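Local coordinates for protein pks18 (Mycobacterium tuberculosis, PDB 1TED) that probably makes tri- and tetraketide alpha-pyrones, extending medium- and long-chain aliphatic acyl-CoA starters with malonyl-CoA as a type III polyketide synthase, at residues A[247-252]-A[384-389]; A[287-292]-A[325-330]; A[308-313]-A[371-376]; A[358-363]-A[388-393]. One frame throughout, in Å; residues are numbered along the deposited sequence.

Contact 1: A[247-252]-A[384-389]; sequences VVVRSS and EGMLFD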
loop_
_atom_site.group_PDB
_atom_site.type_symbol
_atom_site.label_atom_id
_atom_site.label_comp_id
_atom_site.label_asym_id
_atom_site.label_seq_id
_atom_site.Cartn_x
_atom_site.Cartn_y
_atom_site.Cartn_z
ATOM N N VAL A 247 2.077 23.230 10.035
ATOM C CA VAL A 247 3.365 22.608 9.748
ATOM C C VAL A 247 3.601 22.524 8.250
ATOM O O VAL A 247 2.855 21.851 7.543
ATOM C CB VAL A 247 3.423 21.180 10.332
ATOM C CG1 VAL A 247 4.751 20.535 10.006
ATOM C CG2 VAL A 247 3.214 21.222 11.826
ATOM N N VAL A 248 4.641 23.200 7.769
ATOM C CA VAL A 248 4.970 23.181 6.345
ATOM C C VAL A 248 5.892 22.001 5.998
ATOM O O VAL A 248 6.945 21.819 6.621
ATOM C CB VAL A 248 5.676 24.500 5.908
ATOM C CG1 VAL A 248 5.969 24.472 4.408
ATOM C CG2 VAL A 248 4.811 25.696 6.245
ATOM N N VAL A 249 5.491 21.192 5.022
ATOM C CA VAL A 249 6.319 20.069 4.595
ATOM C C VAL A 249 7.196 20.607 3.465
ATOM O O VAL A 249 6.813 20.618 2.294
ATOM C CB VAL A 249 5.461 18.866 4.107
ATOM C CG1 VAL A 249 6.361 17.706 3.718
ATOM C CG2 VAL A 249 4.516 18.416 5.218
ATOM N N ARG A 250 8.380 21.065 3.850
ATOM C CA ARG A 250 9.340 21.658 2.935
ATOM C C ARG A 250 10.023 20.712 1.957
ATOM O O ARG A 250 10.171 21.045 0.778
ATOM C CB ARG A 250 10.395 22.407 3.750
ATOM C CG ARG A 250 9.791 23.448 4.697
ATOM C CD ARG A 250 10.839 24.071 5.603
ATOM N NE ARG A 250 11.948 24.620 4.834
ATOM C CZ ARG A 250 12.962 25.298 5.359
ATOM N NH1 ARG A 250 13.017 25.520 6.669
ATOM N NH2 ARG A 250 13.922 25.755 4.566
ATOM N N SER A 251 10.441 19.542 2.435
ATOM C CA SER A 251 11.130 18.592 1.569
ATOM C C SER A 251 11.124 17.186 2.159
ATOM O O SER A 251 11.243 17.017 3.371
ATOM C CB SER A 251 12.578 19.063 1.353
ATOM O OG SER A 251 13.251 18.277 0.383
ATOM N N SER A 252 10.972 16.174 1.309
ATOM C CA SER A 252 10.969 14.795 1.790
ATOM C C SER A 252 12.119 14.023 1.142
ATOM O O SER A 252 12.633 14.426 0.102
ATOM C CB SER A 252 9.618 14.129 1.507
ATOM O OG SER A 252 9.380 14.000 0.121
ATOM N N GLU A 384 13.524 7.180 5.910
ATOM C CA GLU A 384 12.391 7.932 5.410
ATOM C C GLU A 384 12.250 9.168 6.286
ATOM O O GLU A 384 12.283 9.069 7.507
ATOM C CB GLU A 384 11.143 7.051 5.501
ATOM C CG GLU A 384 10.201 7.174 4.335
ATOM C CD GLU A 384 10.770 6.589 3.062
ATOM O OE1 GLU A 384 10.703 5.352 2.885
ATOM O OE2 GLU A 384 11.289 7.377 2.241
ATOM N N GLY A 385 12.102 10.334 5.670
ATOM C CA GLY A 385 11.969 11.540 6.465
ATOM C C GLY A 385 11.540 12.786 5.715
ATOM O O GLY A 385 11.175 12.729 4.534
ATOM N N MET A 386 11.590 13.920 6.413
ATOM C CA MET A 386 11.196 15.195 5.830
ATOM C C MET A 386 11.795 16.376 6.578
ATOM O O MET A 386 12.138 16.265 7.755
ATOM C CB MET A 386 9.664 15.331 5.864
ATOM C CG MET A 386 9.093 15.673 7.250
ATOM S SD MET A 386 7.327 16.150 7.261
ATOM C CE MET A 386 6.840 15.733 8.899
ATOM N N LEU A 387 11.936 17.499 5.878
ATOM C CA LEU A 387 12.406 18.746 6.472
ATOM C C LEU A 387 11.090 19.500 6.666
ATOM O O LEU A 387 10.241 19.473 5.777
ATOM C CB LEU A 387 13.311 19.536 5.511
ATOM C CG LEU A 387 13.658 20.971 5.967
ATOM C CD1 LEU A 387 14.513 20.929 7.231
ATOM C CD2 LEU A 387 14.413 21.711 4.873
ATOM N N PHE A 388 10.903 20.157 7.806
ATOM C CA PHE A 388 9.653 20.865 8.029
ATOM C C PHE A 388 9.774 22.128 8.867
ATOM O O PHE A 388 10.776 22.349 9.547
ATOM C CB PHE A 388 8.633 19.910 8.669
ATOM C CG PHE A 388 8.994 19.471 10.062
ATOM C CD1 PHE A 388 8.678 20.266 11.163
ATOM C CD2 PHE A 388 9.666 18.269 10.275
ATOM C CE1 PHE A 388 9.026 19.867 12.462
ATOM C CE2 PHE A 388 10.017 17.863 11.568
ATOM C CZ PHE A 388 9.697 18.663 12.661
ATOM N N ASP A 389 8.734 22.952 8.801
ATOM C CA ASP A 389 8.647 24.206 9.547
ATOM C C ASP A 389 7.360 24.255 10.386
ATOM O O ASP A 389 6.278 23.957 9.884
ATOM C CB ASP A 389 8.639 25.402 8.585
ATOM C CG ASP A 389 10.029 25.922 8.272
ATOM O OD1 ASP A 389 11.026 25.314 8.720
ATOM O OD2 ASP A 389 10.122 26.950 7.569
#
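Arg250 reaches from its own strand across to the antiparallel neighbour, along Leu387 and Asp389, and the path can be traced atom by atom. Arg250 CB lies 3.6 Å from Leu387 O. CG leaves anti to the carbonyl carbon (chi1 -55°), and the next methylene, CD, rests against the carboxylate carbon of the aspartate, Arg250 CD being 3.3 Å from Asp389 CG. A bend at chi3 then carries NE past a leucine methyl, with Leu387 CD2 over one face of the guanidinium, toward its rim. At the tip, Arg250 NH1 makes a salt bridge of 2.9 Å with Asp389 OD1. This oxygen lies near the guanidinium plane and is met on its syn side but 35° out of the carboxylate plane, the two flat groups being turned 67° apart. Asp389 OD1 is also hydrogen-bonded to Thr371, so a third strand, 370-378, holds the acceptor.

The backbone explains why the arginine points across the contact. Val248 pairs with Asp389 through two good bonds, and Leu387 N meets Ser251 O at 2.6 Å; between them Arg250 N and Ser251 N both send weak bonds to Leu387 O. On the face of Val249, Met386 and Phe388, Val249 CG1 touches Met386 SD at 4.0 Å, the two side chains crossing nearly at right angles. Two residues facing one is the signature of a classic beta bulge, here in neighbouring strands of the thiolase-fold sheet.

Contact 2: A[287-292]-A[325-330]; sequences SGVAPV and RSLGIS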
loop_
_atom_site.group_PDB
_atom_site.type_symbol
_atom_site.label_atom_id
_atom_site.label_comp_id
_atom_site.label_asym_id
_atom_site.label_seq_id
_atom_site.Cartn_x
_atom_site.Cartn_y
_atom_site.Cartn_z
ATOM N N SER A 287 25.465 4.767 10.796
ATOM C CA SER A 287 26.209 5.140 9.608
ATOM C C SER A 287 25.321 5.564 8.446
ATOM O O SER A 287 25.813 6.080 7.433
ATOM C CB SER A 287 27.133 3.992 9.183
ATOM O OG SER A 287 26.392 2.841 8.848
ATOM N N GLY A 288 24.014 5.376 8.601
ATOM C CA GLY A 288 23.103 5.753 7.540
ATOM C C GLY A 288 22.456 7.113 7.716
ATOM O O GLY A 288 22.211 7.811 6.732
ATOM N N VAL A 289 22.188 7.504 8.958
ATOM C CA VAL A 289 21.529 8.777 9.223
ATOM C C VAL A 289 22.310 10.020 8.786
ATOM O O VAL A 289 21.893 10.720 7.867
ATOM C CB VAL A 289 21.139 8.883 10.722
ATOM C CG1 VAL A 289 20.497 10.229 11.019
ATOM C CG2 VAL A 289 20.169 7.770 11.069
ATOM N N ALA A 290 23.439 10.292 9.424
ATOM C CA ALA A 290 24.238 11.470 9.082
ATOM C C ALA A 290 24.387 11.800 7.586
ATOM O O ALA A 290 24.072 12.902 7.162
ATOM C CB ALA A 290 25.614 11.362 9.724
ATOM N N PRO A 291 24.872 10.854 6.767
ATOM C CA PRO A 291 25.018 11.177 5.344
ATOM C C PRO A 291 23.737 11.594 4.608
ATOM O O PRO A 291 23.755 12.546 3.824
ATOM C CB PRO A 291 25.674 9.920 4.767
ATOM C CG PRO A 291 25.250 8.840 5.702
ATOM C CD PRO A 291 25.329 9.484 7.051
ATOM N N VAL A 292 22.626 10.909 4.868
ATOM C CA VAL A 292 21.368 11.263 4.214
ATOM C C VAL A 292 20.837 12.614 4.714
ATOM O O VAL A 292 20.459 13.478 3.916
ATOM C CB VAL A 292 20.280 10.211 4.467
ATOM C CG1 VAL A 292 19.146 10.414 3.493
ATOM C CG2 VAL A 292 20.860 8.827 4.336
ATOM N N ARG A 325 23.714 9.971 17.846
ATOM C CA ARG A 325 25.166 9.925 17.723
ATOM C C ARG A 325 25.566 10.213 16.274
ATOM O O ARG A 325 26.476 11.006 16.011
ATOM C CB ARG A 325 25.712 8.561 18.169
ATOM C CG ARG A 325 27.233 8.512 18.230
ATOM C CD ARG A 325 27.734 7.268 18.934
ATOM N NE ARG A 325 27.388 6.052 18.210
ATOM C CZ ARG A 325 28.217 5.389 17.412
ATOM N NH1 ARG A 325 29.460 5.827 17.233
ATOM N NH2 ARG A 325 27.801 4.285 16.798
ATOM N N SER A 326 24.854 9.579 15.345
ATOM C CA SER A 326 25.104 9.743 13.919
ATOM C C SER A 326 25.114 11.227 13.555
ATOM O O SER A 326 25.973 11.687 12.803
ATOM C CB SER A 326 24.023 9.003 13.112
ATOM O OG SER A 326 24.312 8.978 11.720
ATOM N N LEU A 327 24.159 11.971 14.102
ATOM C CA LEU A 327 24.050 13.401 13.839
ATOM C C LEU A 327 25.032 14.253 14.642
ATOM O O LEU A 327 25.261 15.412 14.306
ATOM C CB LEU A 327 22.626 13.874 14.141
ATOM C CG LEU A 327 21.486 13.262 13.321
ATOM C CD1 LEU A 327 20.152 13.564 14.007
ATOM C CD2 LEU A 327 21.525 13.808 11.904
ATOM N N GLY A 328 25.605 13.687 15.702
ATOM C CA GLY A 328 26.531 14.447 16.528
ATOM C C GLY A 328 25.824 15.588 17.254
ATOM O O GLY A 328 26.386 16.665 17.459
ATOM N N ILE A 329 24.583 15.340 17.658
ATOM C CA ILE A 329 23.790 16.342 18.346
ATOM C C ILE A 329 23.571 16.049 19.837
ATOM O O ILE A 329 23.770 14.928 20.305
ATOM C CB ILE A 329 22.435 16.503 17.622
ATOM C CG1 ILE A 329 22.668 17.250 16.311
ATOM C CG2 ILE A 329 21.430 17.223 18.490
ATOM C CD1 ILE A 329 21.427 17.800 15.695
ATOM N N SER A 330 23.184 17.081 20.579
ATOM C CA SER A 330 22.930 16.947 22.002
ATOM C C SER A 330 21.759 15.998 22.240
ATOM O O SER A 330 20.750 16.053 21.529
ATOM C CB SER A 330 22.628 18.318 22.613
ATOM O OG SER A 330 22.150 18.179 23.938
#
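The flat peptide unit joining Val289 to Ala290 points its N-H at the hydroxyl of Ser326. Ala290 N lies 2.8 Å from Ser326 OG, with a nearly straight angle of 165° at the hydrogen. The Ser326 carbonyl is the other flat group involved, its oxygen meeting the Ala290 methyl.

Ser326 carries OG toward the neighbouring helix because its first torsion places that oxygen opposite its own backbone N (chi1 -172°). The same OG donates to Phe286 O, so the hydroxyl bridges a carbonyl and the N-H four residues on, the pair that an alpha helix would join directly. The next residue is Pro291, whose nitrogen has no hydrogen to give, and helix 281-299 is kinked there. Here, then, a serine from helix 317-327 joins two polar backbone atoms of a distorted turn, in the helical layer packed on the thiolase-fold sheet.

Beside the hydroxyl, Val289 CB comes within 3.3 Å of Ser326 OG, while Val289 CG1 touches Leu327 CD2 at 3.8 Å, the two side chains at about a right angle. Val289 also packs on Phe375 and Phe377, and Leu327 on Trp310. Gly328 then ends helix 317-327 in a Schellman motif, its positive phi of 66° turning the chain away.

Contact 3: A[308-313]-A[371-376]; sequences DLWAIH and TGVAFA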
loop_
_atom_site.group_PDB
_atom_site.type_symbol
_atom_site.label_atom_id
_atom_site.label_comp_id
_atom_site.label_asym_id
_atom_site.label_seq_id
_atom_site.Cartn_x
_atom_site.Cartn_y
_atom_site.Cartn_z
ATOM N N ASP A 308 16.180 23.080 14.679
ATOM C CA ASP A 308 15.490 23.151 15.978
ATOM C C ASP A 308 14.540 21.961 15.851
ATOM O O ASP A 308 13.788 21.892 14.881
ATOM C CB ASP A 308 14.577 24.378 16.107
ATOM C CG ASP A 308 15.168 25.641 15.525
ATOM O OD1 ASP A 308 16.099 26.205 16.146
ATOM O OD2 ASP A 308 14.682 26.073 14.453
ATOM N N LEU A 309 14.540 21.028 16.785
ATOM C CA LEU A 309 13.619 19.889 16.669
ATOM C C LEU A 309 14.099 18.753 15.778
ATOM O O LEU A 309 14.314 18.911 14.575
ATOM C CB LEU A 309 12.239 20.319 16.141
ATOM C CG LEU A 309 11.442 21.451 16.795
ATOM C CD1 LEU A 309 10.160 21.691 16.012
ATOM C CD2 LEU A 309 11.138 21.096 18.233
ATOM N N TRP A 310 14.248 17.596 16.393
ATOM C CA TRP A 310 14.637 16.402 15.692
ATOM C C TRP A 310 13.582 15.369 16.048
ATOM O O TRP A 310 13.575 14.820 17.148
ATOM C CB TRP A 310 16.030 15.950 16.126
ATOM C CG TRP A 310 17.123 16.816 15.550
ATOM C CD1 TRP A 310 17.736 17.882 16.149
ATOM C CD2 TRP A 310 17.696 16.713 14.238
ATOM N NE1 TRP A 310 18.650 18.447 15.293
ATOM C CE2 TRP A 310 18.644 17.749 14.113
ATOM C CE3 TRP A 310 17.496 15.846 13.156
ATOM C CZ2 TRP A 310 19.395 17.943 12.946
ATOM C CZ3 TRP A 310 18.243 16.040 11.991
ATOM C CH2 TRP A 310 19.181 17.082 11.901
ATOM N N ALA A 311 12.659 15.143 15.122
ATOM C CA ALA A 311 11.594 14.165 15.324
ATOM C C ALA A 311 12.121 12.808 14.874
ATOM O O ALA A 311 11.823 12.327 13.773
ATOM C CB ALA A 311 10.339 14.561 14.522
ATOM N N ILE A 312 12.928 12.205 15.738
ATOM C CA ILE A 312 13.520 10.910 15.462
ATOM C C ILE A 312 12.539 9.812 15.829
ATOM O O ILE A 312 12.029 9.783 16.946
ATOM C CB ILE A 312 14.809 10.719 16.282
ATOM C CG1 ILE A 312 15.823 11.810 15.907
ATOM C CG2 ILE A 312 15.364 9.314 16.061
ATOM C CD1 ILE A 312 17.079 11.805 16.754
ATOM N N HIS A 313 12.266 8.912 14.891
ATOM C CA HIS A 313 11.348 7.826 15.177
ATOM C C HIS A 313 11.742 7.110 16.467
ATOM O O HIS A 313 12.815 6.512 16.550
ATOM C CB HIS A 313 11.325 6.799 14.052
ATOM C CG HIS A 313 10.545 5.575 14.406
ATOM N ND1 HIS A 313 9.191 5.614 14.667
ATOM C CD2 HIS A 313 10.944 4.312 14.685
ATOM C CE1 HIS A 313 8.792 4.432 15.102
ATOM N NE2 HIS A 313 9.838 3.625 15.122
ATOM N N THR A 371 12.487 25.111 12.646
ATOM C CA THR A 371 12.750 24.228 11.516
ATOM C C THR A 371 13.149 22.859 12.032
ATOM O O THR A 371 14.038 22.746 12.862
ATOM C CB THR A 371 13.872 24.790 10.618
ATOM O OG1 THR A 371 13.430 26.016 10.030
ATOM C CG2 THR A 371 14.233 23.811 9.509
ATOM N N GLY A 372 12.505 21.815 11.534
ATOM C CA GLY A 372 12.845 20.495 12.010
ATOM C C GLY A 372 12.972 19.431 10.945
ATOM O O GLY A 372 12.541 19.603 9.805
ATOM N N VAL A 373 13.598 18.329 11.334
ATOM C CA VAL A 373 13.781 17.189 10.461
ATOM C C VAL A 373 13.198 15.984 11.183
ATOM O O VAL A 373 13.440 15.776 12.377
ATOM C CB VAL A 373 15.271 16.882 10.189
ATOM C CG1 VAL A 373 15.373 15.604 9.358
ATOM C CG2 VAL A 373 15.961 18.073 9.476
ATOM N N ALA A 374 12.408 15.204 10.460
ATOM C CA ALA A 374 11.825 14.008 11.029
ATOM C C ALA A 374 12.262 12.850 10.145
ATOM O O ALA A 374 12.443 13.015 8.934
ATOM C CB ALA A 374 10.312 14.115 11.049
ATOM N N PHE A 375 12.486 11.693 10.753
ATOM C CA PHE A 375 12.851 10.521 9.982
ATOM C C PHE A 375 12.588 9.259 10.765
ATOM O O PHE A 375 12.539 9.277 11.988
ATOM C CB PHE A 375 14.315 10.571 9.502
ATOM C CG PHE A 375 15.334 10.673 10.605
ATOM C CD1 PHE A 375 15.655 9.573 11.381
ATOM C CD2 PHE A 375 15.989 11.873 10.846
ATOM C CE1 PHE A 375 16.615 9.666 12.379
ATOM C CE2 PHE A 375 16.947 11.972 11.843
ATOM C CZ PHE A 375 17.261 10.868 12.609
ATOM N N ALA A 376 12.389 8.171 10.030
ATOM C CA ALA A 376 12.126 6.868 10.609
ATOM C C ALA A 376 12.778 5.844 9.693
ATOM O O ALA A 376 13.326 6.203 8.640
ATOM C CB ALA A 376 10.633 6.629 10.705
#
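Trp310 and Val373 stand side by side, both pointing to the same face of a parallel strand pair, with Trp310 CZ3 3.6 Å from Val373 CB. Two pairs further along, Ile312 and Phe375 repeat the arrangement: Ile312 CG1 lies 3.7 Å from Phe375 CZ. The two pairs are tied together diagonally where the Trp310 and Phe375 side chains cross obliquely, CE3 to CE2. Phe375 holds CG between its backbone N and carbonyl carbon (chi1 59°), a setting that brings the ring over to both partners on the neighbouring strand. Helix 317-327 packs over this face.

The face of Ala311 and Ala374 carries only methyl groups from this pair. Ala311 CB and Ala374 CB meet at 3.5 Å, and Val355 and Met359 of helix 349-361 come down on Ala311. Parallel bonding runs between the faces: Ala311 N donates to Val373 O at 2.9 Å, and Ala311 O accepts from Phe375 N. His313 N meets Phe375 O at 2.9 Å, almost in line with the carbonyl bond. Ala311 also centres an inverse gamma turn. At the outer end Thr371 N donates to the anti lone pair of Asp308 OD2 at 3.0 Å, while Asp308 OD1 makes a salt bridge to Lys367.

At the far end, His313 CB packs on Ala376 CB; the side chain of His313 lies about 3 Å from that of Cys175, the probable nucleophile, and touches Asn346. This is consistent with the Cys-His-Asn triad of chalcone synthases; the backbone bond at His313 N would then help to place the imidazole beside the cysteine.

Contact 4: A[358-363]-A[388-393]; sequences TMVQQA and FDIIRR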
loop_
_atom_site.group_PDB
_atom_site.type_symbol
_atom_site.label_atom_id
_atom_site.label_comp_id
_atom_site.label_asym_id
_atom_site.label_seq_id
_atom_site.Cartn_x
_atom_site.Cartn_y
_atom_site.Cartn_z
ATOM N N THR A 358 3.798 16.823 19.899
ATOM C CA THR A 358 4.399 17.385 21.109
ATOM C C THR A 358 5.160 18.660 20.766
ATOM O O THR A 358 5.100 19.647 21.500
ATOM C CB THR A 358 5.386 16.387 21.765
ATOM O OG1 THR A 358 4.660 15.258 22.269
ATOM C CG2 THR A 358 6.152 17.053 22.909
ATOM N N MET A 359 5.875 18.632 19.643
ATOM C CA MET A 359 6.658 19.779 19.195
ATOM C C MET A 359 5.736 20.923 18.810
ATOM O O MET A 359 6.091 22.097 18.945
ATOM C CB MET A 359 7.540 19.387 18.003
ATOM C CG MET A 359 8.555 18.283 18.328
ATOM S SD MET A 359 9.482 17.729 16.877
ATOM C CE MET A 359 10.952 16.974 17.643
ATOM N N VAL A 360 4.548 20.574 18.331
ATOM C CA VAL A 360 3.562 21.571 17.945
ATOM C C VAL A 360 3.001 22.241 19.200
ATOM O O VAL A 360 2.970 23.471 19.302
ATOM C CB VAL A 360 2.413 20.919 17.144
ATOM C CG1 VAL A 360 1.300 21.931 16.890
ATOM C CG2 VAL A 360 2.953 20.381 15.825
ATOM N N GLN A 361 2.586 21.421 20.160
ATOM C CA GLN A 361 2.016 21.910 21.412
ATOM C C GLN A 361 2.964 22.730 22.285
ATOM O O GLN A 361 2.510 23.539 23.087
ATOM C CB GLN A 361 1.463 20.743 22.222
ATOM C CG GLN A 361 0.332 20.011 21.541
ATOM C CD GLN A 361 -0.203 18.860 22.377
ATOM O OE1 GLN A 361 0.547 17.962 22.778
ATOM N NE2 GLN A 361 -1.506 18.880 22.640
ATOM N N GLN A 362 4.271 22.519 22.158
ATOM C CA GLN A 362 5.216 23.307 22.951
ATOM C C GLN A 362 6.483 23.699 22.199
ATOM O O GLN A 362 7.278 22.850 21.796
ATOM C CB GLN A 362 5.590 22.589 24.252
ATOM C CG GLN A 362 6.287 21.262 24.076
ATOM C CD GLN A 362 6.859 20.736 25.384
ATOM O OE1 GLN A 362 6.173 20.714 26.412
ATOM N NE2 GLN A 362 8.120 20.305 25.349
ATOM N N ALA A 363 6.655 25.006 22.025
ATOM C CA ALA A 363 7.808 25.566 21.334
ATOM C C ALA A 363 9.100 25.219 22.070
ATOM O O ALA A 363 9.145 25.240 23.299
ATOM C CB ALA A 363 7.657 27.082 21.227
ATOM N N PHE A 388 10.903 20.157 7.806
ATOM C CA PHE A 388 9.653 20.865 8.029
ATOM C C PHE A 388 9.774 22.128 8.867
ATOM O O PHE A 388 10.776 22.349 9.547
ATOM C CB PHE A 388 8.633 19.910 8.669
ATOM C CG PHE A 388 8.994 19.471 10.062
ATOM C CD1 PHE A 388 8.678 20.266 11.163
ATOM C CD2 PHE A 388 9.666 18.269 10.275
ATOM C CE1 PHE A 388 9.026 19.867 12.462
ATOM C CE2 PHE A 388 10.017 17.863 11.568
ATOM C CZ PHE A 388 9.697 18.663 12.661
ATOM N N ASP A 389 8.734 22.952 8.801
ATOM C CA ASP A 389 8.647 24.206 9.547
ATOM C C ASP A 389 7.360 24.255 10.386
ATOM O O ASP A 389 6.278 23.957 9.884
ATOM C CB ASP A 389 8.639 25.402 8.585
ATOM C CG ASP A 389 10.029 25.922 8.272
ATOM O OD1 ASP A 389 11.026 25.314 8.720
ATOM O OD2 ASP A 389 10.122 26.950 7.569
ATOM N N ILE A 390 7.484 24.605 11.662
ATOM C CA ILE A 390 6.316 24.748 12.525
ATOM C C ILE A 390 6.172 26.249 12.792
ATOM O O ILE A 390 7.080 26.893 13.333
ATOM C CB ILE A 390 6.471 24.024 13.886
ATOM C CG1 ILE A 390 6.601 22.510 13.687
ATOM C CG2 ILE A 390 5.240 24.302 14.760
ATOM C CD1 ILE A 390 6.850 21.755 14.990
ATOM N N ILE A 391 5.038 26.815 12.403
ATOM C CA ILE A 391 4.827 28.232 12.616
ATOM C C ILE A 391 4.429 28.516 14.063
ATOM O O ILE A 391 3.448 27.966 14.581
ATOM C CB ILE A 391 3.764 28.777 11.642
ATOM C CG1 ILE A 391 4.217 28.493 10.205
ATOM C CG2 ILE A 391 3.563 30.268 11.870
ATOM C CD1 ILE A 391 3.465 29.235 9.158
ATOM N N ARG A 392 5.219 29.356 14.725
ATOM C CA ARG A 392 4.948 29.707 16.110
ATOM C C ARG A 392 4.101 30.972 16.154
ATOM O O ARG A 392 3.183 31.078 16.965
ATOM C CB ARG A 392 6.260 29.909 16.868
ATOM C CG ARG A 392 7.198 28.713 16.785
ATOM C CD ARG A 392 6.527 27.426 17.251
ATOM N NE ARG A 392 7.489 26.327 17.335
ATOM C CZ ARG A 392 7.214 25.114 17.810
ATOM N NH1 ARG A 392 5.994 24.823 18.249
ATOM N NH2 ARG A 392 8.171 24.200 17.866
ATOM N N ARG A 393 4.416 31.921 15.275
ATOM C CA ARG A 393 3.677 33.173 15.172
ATOM C C ARG A 393 3.923 33.846 13.820
ATOM O O ARG A 393 4.958 33.524 13.196
ATOM C CB ARG A 393 4.063 34.125 16.312
ATOM C CG ARG A 393 5.539 34.372 16.462
ATOM C CD ARG A 393 5.807 35.435 17.523
ATOM N NE ARG A 393 7.153 35.980 17.373
ATOM C CZ ARG A 393 8.256 35.389 17.816
ATOM N NH1 ARG A 393 8.182 34.233 18.461
ATOM N NH2 ARG A 393 9.434 35.943 17.577
ATOM O OXT ARG A 393 3.087 34.684 13.400
#
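Arg392, Met359 and Ile390 bury most of this contact, and they meet round a single carbonyl oxygen. The guanidinium of Arg392 approaches end-on and takes Met359 O with both terminal nitrogens, NH1 at 2.8 Å and NH2 at 3.1 Å. The oxygen lies close to the guanidinium plane for both bonds, yet they differ in quality: the NH1 bond is straighter and in the carbonyl plane, whereas NH2 is tilted 34° from it. A bend at chi2 (-55°) turns the arginine chain back toward the helix.

The cationic plane is sandwiched as well as bonded. Ala363 CA sits 3.5 Å above the centre of one face, and Ile390 CG2, two residues earlier in the chain than the arginine, lies near the rim of the opposite one. Glu364 adds a salt bridge to NH2 and Ser370 a hydrogen bond to NE, so its edge is tied at several points and the group is held in position.

The CB of Met359 points toward segment 388-393. Met359 CB touches Ile390 CD1 at 3.9 Å, and further along its extended chain Met359 SD reaches the edge of the Phe388 ring, 4.3 Å from CZ. Ile390 CD1 also approaches Val360 CG2, at 4.2 Å, so one methyl touches two residues of the helix.

Arginine bonding to a backbone carbonyl in the last turn of a helix is a form of C-terminal capping, probably aided by the helix dipole. It joins the end of helix 349-361 to the C-terminal tail, where helix 349-361 packs on the sheet of the thiolase fold.

In the fold
Contacts 1 and 3 are strand pairings in the same mixed sheet, and strand 382-390 lies beside 370-378, so they touch directly; contact 3 is the more buried and runs on to the probable active site, while contact 1 is antiparallel and only partly buried. Contacts 2 and 4 secure helices at partly exposed margins, and each does so with a polar side chain that grips backbone atoms: a serine hydroxyl in one, an arginine in the other. Contact 2 rests its apolar side on Trp310 and Phe375 of contact 3. Contact 4 shares Phe388 and Asp389 with contact 1, and Val247 packs against Val360 and Ile390.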